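Local atomic coordinates of gamma-glutamyltranspeptidase (Streptomyces lincolnensis, PDB entry 6J3A), a protein that probably cleaves or transfers gamma-glutamyl or related amide-linked groups, as a gamma-glutamyltranspeptidase homologue of the Ntn-hydrolase clan. Residues A[279-291]-A[328-341]. Sequence-based numbering, arbitrary orientation.
Sequences GPVLLQQLALLPP and LDELLSAEYNAGRR
In the helical layer that flanks the beta core of this Ntn-hydrolase fold, R341, near the end of helix 334-341, grips the C-terminal turn of helix 280-288, whose axis crosses its own at 72°. NE of R341 donates to O of L288 at 2.9 Å, nearly straight (174°) and in the guanidinium plane, though it comes in above the plane of that carbonyl. NH1 makes a weaker, bent bond to A287 O (2.9 Å), while P290 CA lies over one face of the guanidinium. Arginine suits a helix end, where late carbonyls lack a following turn of amides: its flat group can serve two neighbouring oxygens. Its CG sits between the backbone N and the carbonyl carbon (chi1 78°), and a bend at chi3 brings NE round to L288.

Between the helices the methyl of A287 is small enough for the N337 amide to pack against it, A287 CB lying 3.6 Å from N337 ND2. That ND2 also donates within its own segment, to L331 O and S333 O, bracing the turn between the two short helices, where S333, the N-cap of helix 334-341, accepts from Y336 N through its OG. A water accepts from NE2 of Q284 and lies within hydrogen-bonding distance of Q284 O and N337 OD1, linking the two segments. OE1 of Q284 is also hydrogen-bonded to the Y320 hydroxyl and its NE2 to D315, so both ends of the amide have partners.

Apolar packing runs along the rest of the helix: CD2 of L332 lies against Q284 CG at 3.7 Å and near L283 CB, and at the N-terminal end CD1 of L328 meets CB of P280. The direct hydrogen bonds across the contact are both made by R341, at the C-terminal end of helix 280-288, where its positive charge probably also offsets the partial negative charge of the helix dipole.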
# COMPACT_ATOMS: atom_id res chain seq x y z
N GLY A 279 -2.48 -10.84 26.90
CA GLY A 279 -3.03 -11.63 25.79
C GLY A 279 -4.38 -12.27 26.06
O GLY A 279 -5.34 -12.07 25.30
N PRO A 280 -4.46 -13.04 27.15
CA PRO A 280 -5.70 -13.71 27.54
C PRO A 280 -6.94 -12.84 27.75
O PRO A 280 -8.04 -13.39 27.74
CB PRO A 280 -5.30 -14.41 28.82
CG PRO A 280 -3.87 -14.77 28.59
CD PRO A 280 -3.33 -13.53 27.96
N VAL A 281 -6.79 -11.53 27.91
CA VAL A 281 -7.93 -10.65 28.12
C VAL A 281 -8.84 -10.56 26.88
O VAL A 281 -10.04 -10.30 27.01
CB VAL A 281 -7.50 -9.24 28.61
CG1 VAL A 281 -7.14 -8.30 27.46
CG2 VAL A 281 -8.59 -8.62 29.46
N LEU A 282 -8.26 -10.77 25.69
CA LEU A 282 -9.03 -10.92 24.45
C LEU A 282 -9.89 -12.18 24.53
O LEU A 282 -11.09 -12.15 24.26
CB LEU A 282 -8.09 -10.99 23.22
CG LEU A 282 -8.74 -10.77 21.83
CD1 LEU A 282 -7.75 -10.20 20.82
CD2 LEU A 282 -9.39 -12.03 21.27
N LEU A 283 -9.25 -13.28 24.91
CA LEU A 283 -9.91 -14.57 25.07
C LEU A 283 -11.06 -14.47 26.11
O LEU A 283 -12.14 -15.00 25.89
CB LEU A 283 -8.90 -15.67 25.43
CG LEU A 283 -7.63 -15.84 24.57
CD1 LEU A 283 -6.72 -16.97 25.04
CD2 LEU A 283 -8.02 -16.10 23.14
N GLN A 284 -10.82 -13.78 27.22
CA GLN A 284 -11.86 -13.56 28.25
C GLN A 284 -13.05 -12.77 27.71
O GLN A 284 -14.19 -13.03 28.07
CB GLN A 284 -11.30 -12.87 29.49
CG GLN A 284 -10.54 -13.80 30.42
CD GLN A 284 -10.47 -13.33 31.85
OE1 GLN A 284 -9.38 -13.20 32.41
NE2 GLN A 284 -11.63 -13.05 32.45
N GLN A 285 -12.77 -11.82 26.84
CA GLN A 285 -13.83 -11.05 26.18
C GLN A 285 -14.71 -11.92 25.28
O GLN A 285 -15.93 -11.70 25.20
CB GLN A 285 -13.24 -9.88 25.41
CG GLN A 285 -12.78 -8.75 26.31
CD GLN A 285 -12.02 -7.68 25.55
OE1 GLN A 285 -12.62 -6.76 25.00
NE2 GLN A 285 -10.70 -7.80 25.51
N LEU A 286 -14.10 -12.90 24.62
CA LEU A 286 -14.79 -13.84 23.74
C LEU A 286 -15.64 -14.82 24.54
O LEU A 286 -16.78 -15.10 24.16
CB LEU A 286 -13.78 -14.65 22.91
CG LEU A 286 -13.05 -13.93 21.80
CD1 LEU A 286 -11.96 -14.83 21.23
CD2 LEU A 286 -14.01 -13.52 20.70
N ALA A 287 -15.06 -15.34 25.62
CA ALA A 287 -15.78 -16.19 26.56
C ALA A 287 -16.99 -15.52 27.22
O ALA A 287 -17.95 -16.18 27.60
CB ALA A 287 -14.83 -16.70 27.63
N LEU A 288 -16.93 -14.21 27.36
CA LEU A 288 -18.04 -13.43 27.93
C LEU A 288 -19.26 -13.35 27.03
O LEU A 288 -20.38 -13.16 27.52
CB LEU A 288 -17.58 -12.00 28.28
CG LEU A 288 -17.42 -11.54 29.73
CD1 LEU A 288 -17.49 -12.65 30.76
CD2 LEU A 288 -16.11 -10.78 29.89
N LEU A 289 -19.06 -13.49 25.73
CA LEU A 289 -20.11 -13.20 24.77
C LEU A 289 -21.23 -14.23 24.83
O LEU A 289 -20.97 -15.41 25.05
CB LEU A 289 -19.53 -13.15 23.36
CG LEU A 289 -18.47 -12.07 23.11
CD1 LEU A 289 -17.74 -12.33 21.80
CD2 LEU A 289 -19.08 -10.67 23.13
N PRO A 290 -22.49 -13.79 24.66
CA PRO A 290 -23.54 -14.77 24.46
C PRO A 290 -23.46 -15.39 23.06
O PRO A 290 -22.81 -14.84 22.16
CB PRO A 290 -24.83 -13.95 24.61
CG PRO A 290 -24.46 -12.56 24.27
CD PRO A 290 -23.02 -12.41 24.68
N PRO A 291 -24.12 -16.55 22.86
CA PRO A 291 -24.10 -17.17 21.53
C PRO A 291 -24.76 -16.32 20.44
O PRO A 291 -24.35 -16.40 19.28
CB PRO A 291 -24.85 -18.49 21.75
CG PRO A 291 -25.59 -18.35 23.03
CD PRO A 291 -24.83 -17.37 23.86
N LEU A 328 -6.36 -19.40 34.74
CA LEU A 328 -6.81 -19.09 33.38
C LEU A 328 -7.97 -19.99 32.93
O LEU A 328 -8.98 -19.49 32.43
CB LEU A 328 -5.64 -19.20 32.41
CG LEU A 328 -5.87 -18.74 30.98
CD1 LEU A 328 -6.20 -17.26 30.92
CD2 LEU A 328 -4.64 -19.05 30.14
N ASP A 329 -7.79 -21.30 33.09
CA ASP A 329 -8.83 -22.30 32.76
C ASP A 329 -10.18 -21.92 33.33
O ASP A 329 -11.19 -21.96 32.63
CB ASP A 329 -8.46 -23.68 33.30
CG ASP A 329 -7.15 -24.21 32.74
OD1 ASP A 329 -6.74 -23.78 31.64
OD2 ASP A 329 -6.54 -25.06 33.42
N GLU A 330 -10.18 -21.54 34.60
CA GLU A 330 -11.40 -21.13 35.30
C GLU A 330 -11.98 -19.82 34.77
O GLU A 330 -13.19 -19.69 34.61
CB GLU A 330 -11.14 -21.07 36.82
CG GLU A 330 -10.99 -22.47 37.42
CD GLU A 330 -10.23 -22.51 38.73
OE1 GLU A 330 -9.12 -23.08 38.76
OE2 GLU A 330 -10.73 -21.98 39.74
N LEU A 331 -11.10 -18.86 34.47
CA LEU A 331 -11.48 -17.58 33.87
C LEU A 331 -12.11 -17.70 32.47
O LEU A 331 -12.92 -16.86 32.09
CB LEU A 331 -10.26 -16.66 33.84
CG LEU A 331 -9.82 -16.14 35.22
CD1 LEU A 331 -8.37 -15.67 35.18
CD2 LEU A 331 -10.72 -15.01 35.71
N LEU A 332 -11.73 -18.74 31.73
CA LEU A 332 -12.34 -19.08 30.43
C LEU A 332 -13.35 -20.24 30.46
O LEU A 332 -13.83 -20.68 29.41
CB LEU A 332 -11.24 -19.44 29.43
CG LEU A 332 -10.11 -18.42 29.29
CD1 LEU A 332 -9.04 -18.99 28.37
CD2 LEU A 332 -10.63 -17.07 28.79
N SER A 333 -13.70 -20.73 31.64
CA SER A 333 -14.69 -21.80 31.75
C SER A 333 -16.08 -21.22 31.51
O SER A 333 -16.33 -20.03 31.77
CB SER A 333 -14.64 -22.48 33.12
OG SER A 333 -15.14 -21.63 34.13
N ALA A 334 -16.97 -22.07 31.02
CA ALA A 334 -18.34 -21.66 30.72
C ALA A 334 -19.08 -21.29 32.00
O ALA A 334 -19.83 -20.30 32.04
CB ALA A 334 -19.06 -22.79 30.00
N GLU A 335 -18.89 -22.13 33.01
CA GLU A 335 -19.41 -21.93 34.38
C GLU A 335 -19.20 -20.48 34.89
O GLU A 335 -20.16 -19.77 35.20
CB GLU A 335 -18.80 -23.02 35.32
CG GLU A 335 -18.57 -22.68 36.80
CD GLU A 335 -19.85 -22.58 37.64
OE1 GLU A 335 -20.88 -22.04 37.14
OE2 GLU A 335 -19.80 -23.03 38.81
N TYR A 336 -17.93 -20.07 34.90
CA TYR A 336 -17.51 -18.74 35.38
C TYR A 336 -18.15 -17.59 34.58
O TYR A 336 -18.70 -16.64 35.15
CB TYR A 336 -15.99 -18.66 35.31
CG TYR A 336 -15.39 -17.34 35.71
CD1 TYR A 336 -15.42 -16.91 37.02
CD2 TYR A 336 -14.77 -16.53 34.77
CE1 TYR A 336 -14.87 -15.70 37.39
CE2 TYR A 336 -14.21 -15.32 35.12
CZ TYR A 336 -14.25 -14.91 36.44
OH TYR A 336 -13.71 -13.71 36.81
N ASN A 337 -18.06 -17.73 33.26
CA ASN A 337 -18.48 -16.69 32.32
C ASN A 337 -20.01 -16.54 32.23
O ASN A 337 -20.52 -15.44 31.96
CB ASN A 337 -17.83 -16.96 30.97
CG ASN A 337 -16.35 -16.64 30.97
OD1 ASN A 337 -15.98 -15.48 30.99
ND2 ASN A 337 -15.50 -17.67 30.99
N ALA A 338 -20.72 -17.64 32.48
CA ALA A 338 -22.17 -17.61 32.59
C ALA A 338 -22.56 -16.68 33.73
O ALA A 338 -23.44 -15.83 33.59
CB ALA A 338 -22.72 -19.01 32.82
N GLY A 339 -21.88 -16.83 34.86
CA GLY A 339 -22.04 -15.90 35.97
C GLY A 339 -21.71 -14.47 35.56
O GLY A 339 -22.52 -13.56 35.76
N ARG A 340 -20.55 -14.30 34.94
CA ARG A 340 -20.02 -12.96 34.64
C ARG A 340 -20.82 -12.12 33.64
O ARG A 340 -20.99 -10.93 33.85
CB ARG A 340 -18.57 -13.06 34.15
CG ARG A 340 -17.64 -13.68 35.17
CD ARG A 340 -16.52 -12.73 35.51
NE ARG A 340 -16.92 -11.64 36.39
CZ ARG A 340 -16.25 -10.51 36.56
NH1 ARG A 340 -15.12 -10.26 35.90
NH2 ARG A 340 -16.73 -9.60 37.39
N ARG A 341 -21.31 -12.74 32.56
CA ARG A 341 -22.07 -12.01 31.54
C ARG A 341 -23.39 -11.40 32.02
O ARG A 341 -23.90 -10.48 31.38
CB ARG A 341 -22.29 -12.85 30.28
CG ARG A 341 -23.38 -13.93 30.32
CD ARG A 341 -23.55 -14.57 28.94
NE ARG A 341 -22.27 -15.14 28.50
CZ ARG A 341 -21.91 -16.43 28.57
NH1 ARG A 341 -20.70 -16.79 28.16
NH2 ARG A 341 -22.74 -17.36 29.03
O HOH W 1 -14.12 -13.69 30.97